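Long-range contact in PduO-type ATP--cob(I)alamin adenosyltransferase (Sulfolobus tokodaii, PDB 1WOZ), which probably binds ATP and transfers its adenosyl group to the cobalt of cob(I)alamin, as PduO-type corrinoid adenosyltransferases do: residues D49-E60 and Y81-Y92. Numbering follows the deposited sequence.
Sequences DMKKDLERVQVE and YVKWLEERTVEY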
loop_
_atom_site.group_PDB
_atom_site.type_symbol
_atom_site.label_atom_id
_atom_site.label_comp_id
_atom_site.label_asym_id
_atom_site.label_seq_id
_atom_site.Cartn_x
_atom_site.Cartn_y
_atom_site.Cartn_z
ATOM N N ASP A 49 -8.280 12.455 19.980
ATOM C CA ASP A 49 -7.247 13.424 19.683
ATOM C C ASP A 49 -6.542 13.108 18.387
ATOM O O ASP A 49 -6.269 14.016 17.589
ATOM C CB ASP A 49 -6.228 13.579 20.835
ATOM C CG ASP A 49 -5.587 12.253 21.296
ATOM O OD1 ASP A 49 -5.995 11.141 20.874
ATOM O OD2 ASP A 49 -4.658 12.348 22.125
HETATM N N MSE A 50 -6.247 11.828 18.166
HETATM C CA MSE A 50 -5.584 11.435 16.930
HETATM C C MSE A 50 -6.506 11.557 15.723
HETATM O O MSE A 50 -6.068 11.954 14.649
HETATM C CB MSE A 50 -5.066 9.998 17.017
HETATM C CG MSE A 50 -3.823 9.868 17.852
HETATM SE SE MSE A 50 -3.098 8.060 17.706
HETATM C CE MSE A 50 -2.239 7.965 19.463
ATOM N N LYS A 51 -7.771 11.190 15.890
ATOM C CA LYS A 51 -8.723 11.295 14.788
ATOM C C LYS A 51 -8.809 12.756 14.347
ATOM O O LYS A 51 -8.773 13.047 13.153
ATOM C CB LYS A 51 -10.123 10.829 15.207
ATOM C CG LYS A 51 -10.301 9.333 15.477
ATOM C CD LYS A 51 -11.783 9.072 15.850
ATOM C CE LYS A 51 -12.121 7.597 16.095
ATOM N NZ LYS A 51 -12.100 6.743 14.845
ATOM N N LYS A 52 -8.913 13.667 15.314
ATOM C CA LYS A 52 -9.000 15.101 15.004
ATOM C C LYS A 52 -7.775 15.591 14.229
ATOM O O LYS A 52 -7.907 16.288 13.202
ATOM C CB LYS A 52 -9.159 15.912 16.302
ATOM C CG LYS A 52 -9.004 17.432 16.154
ATOM C CD LYS A 52 -9.033 18.101 17.538
ATOM C CE LYS A 52 -8.812 19.614 17.474
ATOM N NZ LYS A 52 -9.949 20.315 16.810
ATOM N N ASP A 53 -6.584 15.230 14.702
ATOM C CA ASP A 53 -5.361 15.649 14.023
ATOM C C ASP A 53 -5.270 15.102 12.601
ATOM O O ASP A 53 -4.933 15.836 11.662
ATOM C CB ASP A 53 -4.118 15.203 14.813
ATOM C CG ASP A 53 -3.937 15.993 16.111
ATOM O OD1 ASP A 53 -4.475 17.123 16.188
ATOM O OD2 ASP A 53 -3.262 15.491 17.027
ATOM N N LEU A 54 -5.546 13.809 12.449
ATOM C CA LEU A 54 -5.476 13.178 11.134
ATOM C C LEU A 54 -6.528 13.745 10.176
ATOM O O LEU A 54 -6.267 13.896 8.981
ATOM C CB LEU A 54 -5.628 11.657 11.274
ATOM C CG LEU A 54 -4.416 10.979 11.932
ATOM C CD1 LEU A 54 -4.774 9.539 12.278
ATOM C CD2 LEU A 54 -3.197 11.054 11.003
ATOM N N GLU A 55 -7.717 14.054 10.686
ATOM C CA GLU A 55 -8.745 14.621 9.813
ATOM C C GLU A 55 -8.294 15.976 9.282
ATOM O O GLU A 55 -8.583 16.306 8.134
ATOM C CB GLU A 55 -10.100 14.714 10.537
ATOM C CG GLU A 55 -10.796 13.347 10.567
ATOM C CD GLU A 55 -11.910 13.241 11.587
ATOM O OE1 GLU A 55 -12.088 14.190 12.372
ATOM O OE2 GLU A 55 -12.599 12.191 11.611
ATOM N N ARG A 56 -7.569 16.749 10.092
ATOM C CA ARG A 56 -7.053 18.045 9.633
ATOM C C ARG A 56 -5.995 17.824 8.544
ATOM O O ARG A 56 -5.934 18.567 7.550
ATOM C CB ARG A 56 -6.454 18.849 10.798
ATOM C CG ARG A 56 -5.591 20.039 10.345
ATOM C CD ARG A 56 -5.327 20.986 11.513
ATOM N NE ARG A 56 -4.424 22.068 11.140
ATOM C CZ ARG A 56 -4.107 23.070 11.956
ATOM N NH1 ARG A 56 -4.625 23.109 13.181
ATOM N NH2 ARG A 56 -3.293 24.030 11.548
ATOM N N VAL A 57 -5.144 16.820 8.733
ATOM C CA VAL A 57 -4.149 16.508 7.716
ATOM C C VAL A 57 -4.825 16.179 6.359
ATOM O O VAL A 57 -4.354 16.605 5.314
ATOM C CB VAL A 57 -3.261 15.281 8.119
ATOM C CG1 VAL A 57 -2.369 14.869 6.936
ATOM C CG2 VAL A 57 -2.368 15.651 9.326
ATOM N N GLN A 58 -5.909 15.412 6.371
ATOM C CA GLN A 58 -6.579 15.070 5.110
ATOM C C GLN A 58 -7.054 16.329 4.360
ATOM O O GLN A 58 -6.916 16.443 3.141
ATOM C CB GLN A 58 -7.775 14.172 5.362
ATOM C CG GLN A 58 -7.447 12.829 5.983
ATOM C CD GLN A 58 -8.648 11.930 5.905
ATOM O OE1 GLN A 58 -9.613 12.116 6.629
ATOM N NE2 GLN A 58 -8.611 10.971 4.985
ATOM N N VAL A 59 -7.615 17.269 5.100
ATOM C CA VAL A 59 -8.071 18.505 4.474
ATOM C C VAL A 59 -6.844 19.210 3.876
ATOM O O VAL A 59 -6.882 19.673 2.725
ATOM C CB VAL A 59 -8.732 19.425 5.522
ATOM C CG1 VAL A 59 -8.940 20.828 4.930
ATOM C CG2 VAL A 59 -10.059 18.801 5.991
ATOM N N GLU A 60 -5.758 19.283 4.651
ATOM C CA GLU A 60 -4.545 19.959 4.184
ATOM C C GLU A 60 -3.881 19.264 3.001
ATOM O O GLU A 60 -3.218 19.928 2.189
ATOM C CB GLU A 60 -3.570 20.202 5.359
ATOM C CG GLU A 60 -4.232 21.078 6.431
ATOM C CD GLU A 60 -3.360 21.414 7.642
ATOM O OE1 GLU A 60 -2.272 20.821 7.846
ATOM O OE2 GLU A 60 -3.794 22.294 8.405
ATOM N N TYR A 81 1.472 25.803 8.563
ATOM C CA TYR A 81 1.002 24.436 8.354
ATOM C C TYR A 81 2.023 23.504 8.995
ATOM O O TYR A 81 1.681 22.592 9.746
ATOM C CB TYR A 81 0.968 24.090 6.868
ATOM C CG TYR A 81 -0.228 24.579 6.096
ATOM C CD1 TYR A 81 -1.267 23.703 5.752
ATOM C CD2 TYR A 81 -0.309 25.900 5.667
ATOM C CE1 TYR A 81 -2.352 24.136 4.993
ATOM C CE2 TYR A 81 -1.389 26.341 4.910
ATOM C CZ TYR A 81 -2.398 25.455 4.576
ATOM O OH TYR A 81 -3.431 25.891 3.788
ATOM N N VAL A 82 3.286 23.716 8.651
ATOM C CA VAL A 82 4.357 22.883 9.180
ATOM C C VAL A 82 4.422 23.004 10.710
ATOM O O VAL A 82 4.592 22.011 11.414
ATOM C CB VAL A 82 5.706 23.301 8.548
ATOM C CG1 VAL A 82 6.863 22.539 9.195
ATOM C CG2 VAL A 82 5.666 23.038 7.042
ATOM N N LYS A 83 4.259 24.229 11.213
ATOM C CA LYS A 83 4.313 24.496 12.649
ATOM C C LYS A 83 3.367 23.605 13.446
ATOM O O LYS A 83 3.773 22.955 14.400
ATOM C CB LYS A 83 3.949 25.952 12.929
ATOM C CG LYS A 83 3.778 26.250 14.401
ATOM C CD LYS A 83 5.108 26.613 15.045
ATOM C CE LYS A 83 5.479 28.074 14.735
ATOM N NZ LYS A 83 5.487 28.417 13.267
ATOM N N TRP A 84 2.096 23.612 13.059
ATOM C CA TRP A 84 1.092 22.800 13.716
ATOM C C TRP A 84 1.532 21.314 13.773
ATOM O O TRP A 84 1.358 20.658 14.788
ATOM C CB TRP A 84 -0.238 22.936 12.959
ATOM C CG TRP A 84 -1.239 21.999 13.455
ATOM C CD1 TRP A 84 -1.854 22.030 14.679
ATOM C CD2 TRP A 84 -1.649 20.777 12.826
ATOM N NE1 TRP A 84 -2.612 20.893 14.853
ATOM C CE2 TRP A 84 -2.502 20.108 13.736
ATOM C CE3 TRP A 84 -1.381 20.187 11.586
ATOM C CZ2 TRP A 84 -3.087 18.865 13.443
ATOM C CZ3 TRP A 84 -1.970 18.947 11.293
ATOM C CH2 TRP A 84 -2.810 18.305 12.227
ATOM N N LEU A 85 2.091 20.787 12.683
ATOM C CA LEU A 85 2.543 19.381 12.679
ATOM C C LEU A 85 3.621 19.163 13.750
ATOM O O LEU A 85 3.585 18.195 14.500
ATOM C CB LEU A 85 3.118 18.995 11.317
ATOM C CG LEU A 85 2.143 18.973 10.131
ATOM C CD1 LEU A 85 2.917 18.722 8.874
ATOM C CD2 LEU A 85 1.080 17.898 10.349
ATOM N N GLU A 86 4.572 20.077 13.817
ATOM C CA GLU A 86 5.647 19.983 14.802
ATOM C C GLU A 86 5.157 20.085 16.245
ATOM O O GLU A 86 5.638 19.353 17.113
ATOM C CB GLU A 86 6.683 21.065 14.529
ATOM C CG GLU A 86 7.199 21.005 13.111
ATOM C CD GLU A 86 8.166 22.128 12.785
ATOM O OE1 GLU A 86 7.937 23.266 13.249
ATOM O OE2 GLU A 86 9.136 21.873 12.049
ATOM N N GLU A 87 4.210 20.982 16.506
ATOM C CA GLU A 87 3.686 21.144 17.860
ATOM C C GLU A 87 2.921 19.911 18.305
ATOM O O GLU A 87 3.021 19.507 19.472
ATOM C CB GLU A 87 2.752 22.359 17.953
ATOM C CG GLU A 87 3.366 23.661 17.501
ATOM C CD GLU A 87 2.340 24.785 17.422
ATOM O OE1 GLU A 87 1.197 24.541 16.976
ATOM O OE2 GLU A 87 2.684 25.920 17.795
ATOM N N ARG A 88 2.131 19.320 17.406
ATOM C CA ARG A 88 1.394 18.115 17.790
ATOM C C ARG A 88 2.390 16.972 17.989
ATOM O O ARG A 88 2.216 16.123 18.869
ATOM C CB ARG A 88 0.338 17.739 16.732
ATOM C CG ARG A 88 -0.834 18.727 16.637
ATOM C CD ARG A 88 -1.513 18.898 18.003
ATOM N NE ARG A 88 -2.079 17.647 18.502
ATOM C CZ ARG A 88 -2.282 17.373 19.790
ATOM N NH1 ARG A 88 -1.959 18.262 20.725
ATOM N NH2 ARG A 88 -2.824 16.217 20.148
ATOM N N THR A 89 3.445 16.954 17.183
ATOM C CA THR A 89 4.445 15.904 17.323
ATOM C C THR A 89 5.036 15.996 18.741
ATOM O O THR A 89 5.162 14.985 19.441
ATOM C CB THR A 89 5.544 16.041 16.246
ATOM O OG1 THR A 89 4.961 15.876 14.936
ATOM C CG2 THR A 89 6.632 14.969 16.434
ATOM N N VAL A 90 5.386 17.212 19.167
ATOM C CA VAL A 90 5.930 17.406 20.513
ATOM C C VAL A 90 4.973 16.913 21.593
ATOM O O VAL A 90 5.409 16.282 22.548
ATOM C CB VAL A 90 6.271 18.890 20.780
ATOM C CG1 VAL A 90 6.496 19.116 22.283
ATOM C CG2 VAL A 90 7.513 19.278 19.982
ATOM N N GLU A 91 3.673 17.176 21.445
ATOM C CA GLU A 91 2.685 16.727 22.439
ATOM C C GLU A 91 2.559 15.201 22.559
ATOM O O GLU A 91 2.435 14.657 23.665
ATOM C CB GLU A 91 1.302 17.321 22.133
ATOM C CG GLU A 91 1.206 18.818 22.377
ATOM C CD GLU A 91 1.649 19.168 23.776
ATOM O OE1 GLU A 91 2.735 19.780 23.921
ATOM O OE2 GLU A 91 0.919 18.800 24.725
ATOM N N TYR A 92 2.576 14.500 21.426
ATOM C CA TYR A 92 2.487 13.040 21.467
ATOM C C TYR A 92 3.749 12.441 22.107
ATOM O O TYR A 92 3.687 11.495 22.894
ATOM C CB TYR A 92 2.294 12.497 20.049
ATOM C CG TYR A 92 0.888 12.704 19.568
ATOM C CD1 TYR A 92 -0.167 12.041 20.188
ATOM C CD2 TYR A 92 0.599 13.594 18.530
ATOM C CE1 TYR A 92 -1.469 12.243 19.802
ATOM C CE2 TYR A 92 -0.725 13.814 18.133
ATOM C CZ TYR A 92 -1.746 13.132 18.778
ATOM O OH TYR A 92 -3.061 13.310 18.417
HETATM O O HOH W 1 -3.211 14.566 22.858
#
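Arg56 lies flat on the indole of Trp84, their planes 5° apart. Arg56 CZ stands 3.5 Å from the centroid of the five-membered ring of Trp84, a cation-pi pair, while Arg56 CD makes a CH-pi contact over the six-membered ring. Arginine suits the place because its long chain, extended from CG to NE, lays both methylene and guanidinium along one face; CG of Arg88, one turn along Trp84's own helix, touches the opposite face. Trp84 reaches across because its CG is anti to the backbone N (chi1 172°), and it sits as a knob among Asp53, Arg56, Val57 and Glu60, with its CH2 3.3 Å from Asp53 O. Were Trp84 replaced by alanine, the Arg56 guanidinium would probably lose its aromatic platform and be freer to turn, and the hole would be left unfilled.

Asp53 OD2 accepts three bonds: from Tyr92 OH at 2.6 Å on its anti side, and on the syn side from Arg88 NE at 2.9 Å, nearly straight, and, less straight, from Arg88 NH2. A short acidic side chain suits this spot, since one oxygen meets all three donors; the side-on grip of Arg88 is likely to keep this buried aspartate ionised. A water links Arg88 NH2 to Asp49 OD2, which also pairs with Arg163. One turn along Arg56's own helix, Glu60 OE2 takes Arg56 NE at 2.8 Å, while Tyr145 binds Glu60 OE1. The Glu60 carboxylate also lies against the ring of Tyr81, whose hydroxyl bonds Glu63.

Among apolar contacts, Val57 CG2 meets the indole edge at Trp84 CZ3 (3.9 Å) and also touches Leu85 CD2; CG of Met50, present as selenomethionine, packs on Tyr92 CE1.

Segments 49-60 and 81-92 run antiparallel at 160°, axes 12.0 Å apart, within the helical bundle characteristic of trimeric PduO-type adenosyltransferases.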